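PDB 4IRN: prolyl-ACP dehydrogenase from Oscillatoria sp., which oxidises a prolyl group carried on an acyl carrier protein during biosynthesis of the cyanotoxin anatoxin-a, using FAD as its cofactor. Local coordinates for residues Q44-R48 with T103-Q109; K238-R242 with R391-A395; R280-L284 with N357-S361. One frame throughout, in Å; residues are numbered along the deposited sequence.

Interaction 1. Residues Q44-R48 with T103-Q109; sequences QIQFR and TTAYALQ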
loop_
_atom_site.group_PDB
_atom_site.type_symbol
_atom_site.label_atom_id
_atom_site.label_comp_id
_atom_site.label_asym_id
_atom_site.label_seq_id
_atom_site.Cartn_x
_atom_site.Cartn_y
_atom_site.Cartn_z
ATOM N N GLN A 44 33.266 18.626 -1.420
ATOM C CA GLN A 44 31.825 18.485 -1.235
ATOM C C GLN A 44 31.537 17.723 0.070
ATOM O O GLN A 44 30.641 18.142 0.813
ATOM C CB GLN A 44 31.192 17.784 -2.446
ATOM C CG GLN A 44 31.213 18.654 -3.697
ATOM C CD GLN A 44 30.758 17.921 -4.928
ATOM O OE1 GLN A 44 31.392 16.966 -5.382
ATOM N NE2 GLN A 44 29.666 18.377 -5.516
ATOM N N ILE A 45 32.313 16.624 0.363
ATOM C CA ILE A 45 32.193 15.842 1.611
ATOM C C ILE A 45 32.515 16.777 2.801
ATOM O O ILE A 45 31.737 16.838 3.760
ATOM C CB ILE A 45 33.117 14.579 1.656
ATOM C CG1 ILE A 45 33.006 13.649 0.418
ATOM C CG2 ILE A 45 33.013 13.812 2.989
ATOM C CD1 ILE A 45 31.758 12.807 0.250
ATOM N N GLN A 46 33.651 17.506 2.712
ATOM C CA GLN A 46 34.119 18.446 3.735
ATOM C C GLN A 46 33.198 19.619 3.966
ATOM O O GLN A 46 33.007 20.002 5.110
ATOM C CB GLN A 46 35.551 18.957 3.464
ATOM C CG GLN A 46 36.711 17.972 3.673
ATOM C CD GLN A 46 36.763 17.357 5.050
ATOM O OE1 GLN A 46 36.281 16.241 5.283
ATOM N NE2 GLN A 46 37.441 18.030 5.962
ATOM N N PHE A 47 32.628 20.204 2.904
ATOM C CA PHE A 47 31.702 21.338 3.043
ATOM C C PHE A 47 30.407 20.938 3.733
ATOM O O PHE A 47 29.934 21.670 4.606
ATOM C CB PHE A 47 31.437 22.062 1.708
ATOM C CG PHE A 47 30.539 23.275 1.830
ATOM C CD1 PHE A 47 30.918 24.368 2.598
ATOM C CD2 PHE A 47 29.315 23.324 1.176
ATOM C CE1 PHE A 47 30.078 25.479 2.730
ATOM C CE2 PHE A 47 28.484 24.445 1.292
ATOM C CZ PHE A 47 28.873 25.515 2.066
ATOM N N ARG A 48 29.844 19.762 3.362
ATOM C CA ARG A 48 28.629 19.209 3.971
ATOM C C ARG A 48 28.888 18.908 5.452
ATOM O O ARG A 48 28.036 19.204 6.292
ATOM C CB ARG A 48 28.160 17.956 3.216
ATOM C CG ARG A 48 26.799 17.435 3.661
ATOM C CD ARG A 48 26.479 16.090 3.049
ATOM N NE ARG A 48 25.395 15.406 3.755
ATOM C CZ ARG A 48 25.574 14.487 4.699
ATOM N NH1 ARG A 48 26.799 14.133 5.068
ATOM N NH2 ARG A 48 24.529 13.921 5.290
ATOM N N THR A 103 26.205 20.781 -5.386
ATOM C CA THR A 103 26.860 21.083 -4.112
ATOM C C THR A 103 25.837 21.711 -3.162
ATOM O O THR A 103 25.807 21.345 -1.988
ATOM C CB THR A 103 28.104 21.964 -4.327
ATOM O OG1 THR A 103 28.980 21.315 -5.248
ATOM C CG2 THR A 103 28.863 22.250 -3.025
ATOM N N THR A 104 24.999 22.641 -3.676
ATOM C CA THR A 104 23.945 23.335 -2.922
ATOM C C THR A 104 22.960 22.312 -2.321
ATOM O O THR A 104 22.679 22.384 -1.126
ATOM C CB THR A 104 23.257 24.406 -3.802
ATOM O OG1 THR A 104 24.235 25.199 -4.467
ATOM C CG2 THR A 104 22.325 25.309 -3.019
ATOM N N ALA A 105 22.499 21.333 -3.137
ATOM C CA ALA A 105 21.575 20.270 -2.731
ATOM C C ALA A 105 22.199 19.348 -1.681
ATOM O O ALA A 105 21.539 18.994 -0.703
ATOM C CB ALA A 105 21.126 19.467 -3.946
ATOM N N TYR A 106 23.482 18.987 -1.876
ATOM C CA TYR A 106 24.255 18.143 -0.960
ATOM C C TYR A 106 24.420 18.826 0.412
ATOM O O TYR A 106 24.226 18.183 1.444
ATOM C CB TYR A 106 25.623 17.815 -1.581
ATOM C CG TYR A 106 26.365 16.671 -0.921
ATOM C CD1 TYR A 106 25.761 15.426 -0.746
ATOM C CD2 TYR A 106 27.704 16.803 -0.556
ATOM C CE1 TYR A 106 26.462 14.355 -0.192
ATOM C CE2 TYR A 106 28.411 15.742 0.011
ATOM C CZ TYR A 106 27.788 14.519 0.185
ATOM O OH TYR A 106 28.480 13.476 0.745
ATOM N N ALA A 107 24.742 20.142 0.405
ATOM C CA ALA A 107 24.913 20.978 1.595
ATOM C C ALA A 107 23.572 21.171 2.309
ATOM O O ALA A 107 23.550 21.161 3.541
ATOM C CB ALA A 107 25.513 22.325 1.214
ATOM N N LEU A 108 22.458 21.290 1.542
ATOM C CA LEU A 108 21.095 21.412 2.098
ATOM C C LEU A 108 20.687 20.111 2.795
ATOM O O LEU A 108 20.035 20.155 3.843
ATOM C CB LEU A 108 20.039 21.772 1.032
ATOM C CG LEU A 108 20.067 23.168 0.406
ATOM C CD1 LEU A 108 19.165 23.231 -0.803
ATOM C CD2 LEU A 108 19.689 24.247 1.398
ATOM N N GLN A 109 21.117 18.913 2.188
ATOM C CA GLN A 109 20.880 17.610 2.787
ATOM C C GLN A 109 21.574 17.590 4.157
ATOM O O GLN A 109 20.946 17.221 5.153
ATOM C CB GLN A 109 21.405 16.485 1.875
ATOM C CG GLN A 109 20.734 15.134 2.103
ATOM C CD GLN A 109 21.442 14.266 3.110
ATOM O OE1 GLN A 109 22.551 14.556 3.558
ATOM N NE2 GLN A 109 20.837 13.138 3.445
#
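The amide oxygen OE1 of Q109 is gripped twice by one guanidinium group: R48 NH2 reaches it at 2.7 Å and R48 NE at 3.0 Å. Both bonds come from the side of the guanidinium that carries NE, and both are bent. E292 holds the other end of the amide by accepting from Q109 NE2, which fixes the rotation of the amide and turns its oxygen to the arginine. R48 gets there across Y106. With CG anti to the backbone N (chi1 -172°) and the chain extended to NE, R48 CD lies over the middle of the Y106 ring, 3.5 Å from its centroid, a CH-pi contact. The guanidinium carbon lies too far beyond for more than a weak cation-pi attraction. Helices 42-58 and 101-114 belong to the helical N-terminal domain of the acyl-CoA dehydrogenase fold, and the axes of segments 44-48 and 103-109 cross at -39°. Q44 O approaches the edge of the Y106 ring, near its plane. Further along, F47 CE2 packs on A107 CB at 3.7 Å, the ring oblique to the methyl. Q44 NE2 donates to T103 OG1 at 3.0 Å, and D100 is a second hydrogen-bonding partner of that hydroxyl.

Interaction 2. Residues K238-R242 with R391-A395; sequences KMGMR and RDAIA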
loop_
_atom_site.group_PDB
_atom_site.type_symbol
_atom_site.label_atom_id
_atom_site.label_comp_id
_atom_site.label_asym_id
_atom_site.label_seq_id
_atom_site.Cartn_x
_atom_site.Cartn_y
_atom_site.Cartn_z
ATOM N N LYS A 238 -0.936 26.225 13.000
ATOM C CA LYS A 238 -0.977 24.984 12.220
ATOM C C LYS A 238 -0.366 23.775 12.955
ATOM O O LYS A 238 0.249 23.946 14.008
ATOM C CB LYS A 238 -0.352 25.193 10.832
ATOM C CG LYS A 238 0.941 25.958 10.878
ATOM C CD LYS A 238 1.435 26.364 9.520
ATOM C CE LYS A 238 2.274 27.610 9.634
ATOM N NZ LYS A 238 3.393 27.493 10.614
ATOM N N MET A 239 -0.591 22.552 12.415
ATOM C CA MET A 239 -0.133 21.268 12.966
ATOM C C MET A 239 1.368 21.258 13.300
ATOM O O MET A 239 1.744 21.074 14.462
ATOM C CB MET A 239 -0.512 20.114 12.017
ATOM C CG MET A 239 -0.090 18.760 12.529
ATOM S SD MET A 239 -0.820 17.445 11.562
ATOM C CE MET A 239 -0.862 16.163 12.731
ATOM N N GLY A 240 2.185 21.439 12.270
ATOM C CA GLY A 240 3.636 21.507 12.365
ATOM C C GLY A 240 4.128 22.765 11.684
ATOM O O GLY A 240 3.322 23.633 11.345
ATOM N N MET A 241 5.453 22.869 11.468
ATOM C CA MET A 241 6.122 24.038 10.875
ATOM C C MET A 241 5.753 25.322 11.650
ATOM O O MET A 241 5.722 26.410 11.078
ATOM C CB MET A 241 5.842 24.171 9.362
ATOM C CG MET A 241 6.308 22.993 8.531
ATOM S SD MET A 241 8.088 22.768 8.507
ATOM C CE MET A 241 8.248 21.576 7.213
ATOM N N ARG A 242 5.492 25.169 12.967
ATOM C CA ARG A 242 5.082 26.215 13.912
ATOM C C ARG A 242 6.130 27.307 14.152
ATOM O O ARG A 242 5.788 28.393 14.621
ATOM C CB ARG A 242 4.594 25.582 15.229
ATOM C CG ARG A 242 3.264 24.853 15.060
ATOM C CD ARG A 242 2.922 23.909 16.191
ATOM N NE ARG A 242 2.470 24.600 17.406
ATOM C CZ ARG A 242 1.213 24.972 17.657
ATOM N NH1 ARG A 242 0.257 24.767 16.759
ATOM N NH2 ARG A 242 0.910 25.572 18.795
ATOM N N ARG A 391 4.499 15.894 12.392
ATOM C CA ARG A 391 3.660 17.092 12.279
ATOM C C ARG A 391 4.218 18.056 11.224
ATOM O O ARG A 391 3.448 18.599 10.432
ATOM C CB ARG A 391 3.518 17.806 13.633
ATOM C CG ARG A 391 2.625 17.076 14.643
ATOM C CD ARG A 391 2.208 17.965 15.808
ATOM N NE ARG A 391 3.257 18.087 16.823
ATOM C CZ ARG A 391 4.057 19.143 16.959
ATOM N NH1 ARG A 391 3.933 20.190 16.152
ATOM N NH2 ARG A 391 4.985 19.161 17.905
ATOM N N ASP A 392 5.556 18.223 11.190
ATOM C CA ASP A 392 6.257 19.080 10.231
ATOM C C ASP A 392 6.233 18.487 8.827
ATOM O O ASP A 392 6.040 19.222 7.862
ATOM C CB ASP A 392 7.713 19.348 10.675
ATOM C CG ASP A 392 7.903 20.034 12.024
ATOM O OD1 ASP A 392 6.922 20.619 12.544
ATOM O OD2 ASP A 392 9.032 19.982 12.561
ATOM N N ALA A 393 6.420 17.159 8.720
ATOM C CA ALA A 393 6.435 16.409 7.462
ATOM C C ALA A 393 5.146 16.544 6.643
ATOM O O ALA A 393 5.225 16.572 5.413
ATOM C CB ALA A 393 6.735 14.940 7.726
ATOM N N ILE A 394 3.970 16.610 7.306
ATOM C CA ILE A 394 2.670 16.722 6.631
ATOM C C ILE A 394 2.574 17.963 5.744
ATOM O O ILE A 394 2.080 17.863 4.622
ATOM C CB ILE A 394 1.481 16.586 7.620
ATOM C CG1 ILE A 394 1.478 15.176 8.251
ATOM C CG2 ILE A 394 0.130 16.877 6.938
ATOM C CD1 ILE A 394 0.740 15.061 9.509
ATOM N N ALA A 395 3.087 19.112 6.228
ATOM C CA ALA A 395 3.092 20.393 5.514
ATOM C C ALA A 395 3.556 20.260 4.059
ATOM O O ALA A 395 2.947 20.860 3.173
ATOM C CB ALA A 395 3.966 21.395 6.246
HETATM O O HOH W 1 6.822 22.724 14.150
#
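M239 meets R391, and M241 meets D392, where a loop of the middle domain of the acyl-CoA dehydrogenase fold docks on helix 386-395 of the C-terminal domain. R391 NH1 donates to M239 O at 2.9 Å, with the acceptor in the guanidinium plane and the donor in the carbonyl plane; a bend at chi3 (-80°) turns the arginine's end back to this oxygen. D67 and E387 form salt bridges with its other two nitrogens. The second bond, M241 N to D392 OD1, is nearly straight (169°) but meets the carboxylate from above its plane. Close backbone packing follows at G240, whose CA lies 3.5 Å from R391 O in a CA-H...O contact. The apolar contacts are made by the methionines: the extended M239 crosses R391 at a slant, CG against CG, and brings SD to I394 CD1 at 3.5 Å, while M241 CG rests on A395 CB at 3.6 Å. Y380 of a second subunit packs on M239, I394 and A395, so the junction also lies at a subunit interface, and a bound FAD lies about 5 Å from the A395 side chain. Water 1 bridges the segments, donating to D392 OD1 at 2.6 Å and accepting from R242 N.

Interaction 3. Residues R280-L284 with N357-S361; sequences RGFIL and NLYIS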
loop_
_atom_site.group_PDB
_atom_site.type_symbol
_atom_site.label_atom_id
_atom_site.label_comp_id
_atom_site.label_asym_id
_atom_site.label_seq_id
_atom_site.Cartn_x
_atom_site.Cartn_y
_atom_site.Cartn_z
ATOM N N ARG A 280 9.681 23.034 -5.936
ATOM C CA ARG A 280 9.365 21.601 -5.877
ATOM C C ARG A 280 10.590 20.708 -5.767
ATOM O O ARG A 280 10.592 19.777 -4.965
ATOM C CB ARG A 280 8.481 21.165 -7.064
ATOM C CG ARG A 280 7.059 21.675 -6.968
ATOM C CD ARG A 280 6.314 21.496 -8.264
ATOM N NE ARG A 280 4.969 22.065 -8.181
ATOM C CZ ARG A 280 4.049 21.963 -9.134
ATOM N NH1 ARG A 280 4.317 21.312 -10.258
ATOM N NH2 ARG A 280 2.849 22.495 -8.964
ATOM N N GLY A 281 11.624 21.023 -6.539
ATOM C CA GLY A 281 12.845 20.237 -6.568
ATOM C C GLY A 281 13.810 20.437 -5.415
ATOM O O GLY A 281 14.589 19.529 -5.122
ATOM N N PHE A 282 13.803 21.629 -4.765
ATOM C CA PHE A 282 14.779 21.935 -3.720
ATOM C C PHE A 282 14.294 22.279 -2.312
ATOM O O PHE A 282 15.115 22.298 -1.390
ATOM C CB PHE A 282 15.836 22.920 -4.249
ATOM C CG PHE A 282 16.462 22.431 -5.534
ATOM C CD1 PHE A 282 17.363 21.376 -5.528
ATOM C CD2 PHE A 282 16.090 22.971 -6.758
ATOM C CE1 PHE A 282 17.887 20.884 -6.715
ATOM C CE2 PHE A 282 16.623 22.481 -7.943
ATOM C CZ PHE A 282 17.514 21.439 -7.912
ATOM N N ILE A 283 12.982 22.526 -2.125
ATOM C CA ILE A 283 12.420 22.819 -0.801
ATOM C C ILE A 283 12.549 21.606 0.150
ATOM O O ILE A 283 12.640 21.790 1.365
ATOM C CB ILE A 283 10.966 23.385 -0.888
ATOM C CG1 ILE A 283 10.602 24.232 0.341
ATOM C CG2 ILE A 283 9.907 22.298 -1.172
ATOM C CD1 ILE A 283 9.826 25.501 0.017
ATOM N N LEU A 284 12.584 20.382 -0.413
ATOM C CA LEU A 284 12.658 19.127 0.332
ATOM C C LEU A 284 14.049 18.486 0.342
ATOM O O LEU A 284 14.187 17.337 0.765
ATOM C CB LEU A 284 11.576 18.139 -0.171
ATOM C CG LEU A 284 10.105 18.508 0.089
ATOM C CD1 LEU A 284 9.181 17.429 -0.440
ATOM C CD2 LEU A 284 9.837 18.730 1.567
ATOM N N ASN A 357 9.150 16.225 -5.551
ATOM C CA ASN A 357 8.258 16.756 -4.535
ATOM C C ASN A 357 7.224 15.728 -4.102
ATOM O O ASN A 357 7.023 15.527 -2.907
ATOM C CB ASN A 357 7.583 18.011 -5.045
ATOM C CG ASN A 357 7.098 18.894 -3.939
ATOM O OD1 ASN A 357 5.950 18.813 -3.515
ATOM N ND2 ASN A 357 7.968 19.751 -3.447
ATOM N N LEU A 358 6.594 15.053 -5.075
ATOM C CA LEU A 358 5.574 14.033 -4.833
ATOM C C LEU A 358 6.161 12.847 -4.057
ATOM O O LEU A 358 5.574 12.430 -3.054
ATOM C CB LEU A 358 4.897 13.585 -6.154
ATOM C CG LEU A 358 3.994 12.330 -6.148
ATOM C CD1 LEU A 358 2.687 12.575 -5.422
ATOM C CD2 LEU A 358 3.677 11.900 -7.551
ATOM N N TYR A 359 7.332 12.333 -4.493
ATOM C CA TYR A 359 7.983 11.212 -3.829
ATOM C C TYR A 359 8.487 11.550 -2.419
ATOM O O TYR A 359 8.117 10.853 -1.482
ATOM C CB TYR A 359 9.111 10.587 -4.679
ATOM C CG TYR A 359 9.633 9.315 -4.054
ATOM C CD1 TYR A 359 8.999 8.096 -4.283
ATOM C CD2 TYR A 359 10.670 9.347 -3.126
ATOM C CE1 TYR A 359 9.397 6.939 -3.621
ATOM C CE2 TYR A 359 11.062 8.199 -2.440
ATOM C CZ TYR A 359 10.431 6.993 -2.702
ATOM O OH TYR A 359 10.845 5.835 -2.089
ATOM N N ILE A 360 9.354 12.554 -2.285
ATOM C CA ILE A 360 9.978 12.963 -1.026
ATOM C C ILE A 360 8.989 13.342 0.078
ATOM O O ILE A 360 9.204 12.945 1.216
ATOM C CB ILE A 360 11.136 13.990 -1.235
ATOM C CG1 ILE A 360 12.173 13.430 -2.240
ATOM C CG2 ILE A 360 11.788 14.372 0.115
ATOM C CD1 ILE A 360 13.208 14.380 -2.754
ATOM N N SER A 361 7.906 14.088 -0.261
ATOM C CA SER A 361 6.918 14.526 0.714
ATOM C C SER A 361 6.212 13.356 1.350
ATOM O O SER A 361 6.017 13.352 2.572
ATOM C CB SER A 361 5.907 15.467 0.068
ATOM O OG SER A 361 5.216 14.831 -0.990
#
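L284 and N357 bury the most surface in this contact, one apolar and the other polar: N357 reaches out from helix 350-375, while L284 packs onto it. N357 sends its amide across to the backbone of R280: ND2 donates to R280 O at 3.0 Å, almost straight at 167°. The carbonyl oxygen receives it on a lone pair, in the carbonyl plane, and lies within 5° of the amide plane of N357, so both flat groups are well aligned for the bond. The amide reaches this oxygen because CG stands anti to the backbone N (chi1 -157°), which carries it toward the R280 backbone. The bond gives a buried side-chain NH2 group an acceptor in the last part of helix 268-282. Beside it, CB of R280 touches CB of N357 at 3.9 Å, but the rest of the arginine leads away, its NE donating to S400 O and its NH1 to S354 OG. Both segments belong to the C-terminal helical domain of the acyl-CoA dehydrogenase fold, where the end of helix 268-282 and the turn into helix 285-304 pack against helix 350-375. L284, in that turn, points its CB at the helix and uses two parts of its side chain. L284 CB meets I360 CG2 at 3.8 Å, while L284 CD1 reaches the helix backbone, 3.6 Å from S361 N and close to N357 O. Within its own helix N357 O accepts from S361 N and from S361 OG, the latter at 2.7 Å.

Of the three contacts, interaction 1 lies farthest from the centre of the chain and is only partly buried, whereas interaction 3 is wholly buried and interaction 2 nearly so. Chemistry follows place. At the outer helix pair polar side chains bond to one another, one pair reaching past an aromatic ring; in the two inner contacts side-chain groups bond mainly to backbone atoms, with methionine, leucine and isoleucine filling in around them. Interactions 1 and 3 each stay within one domain and touch through L108 CD1 and F282 O, while interaction 2 joins the middle and C-terminal domains. Helix 350-375 of interaction 3 precedes helix 386-395 of interaction 2, and their contact centres lie about 15 Å apart.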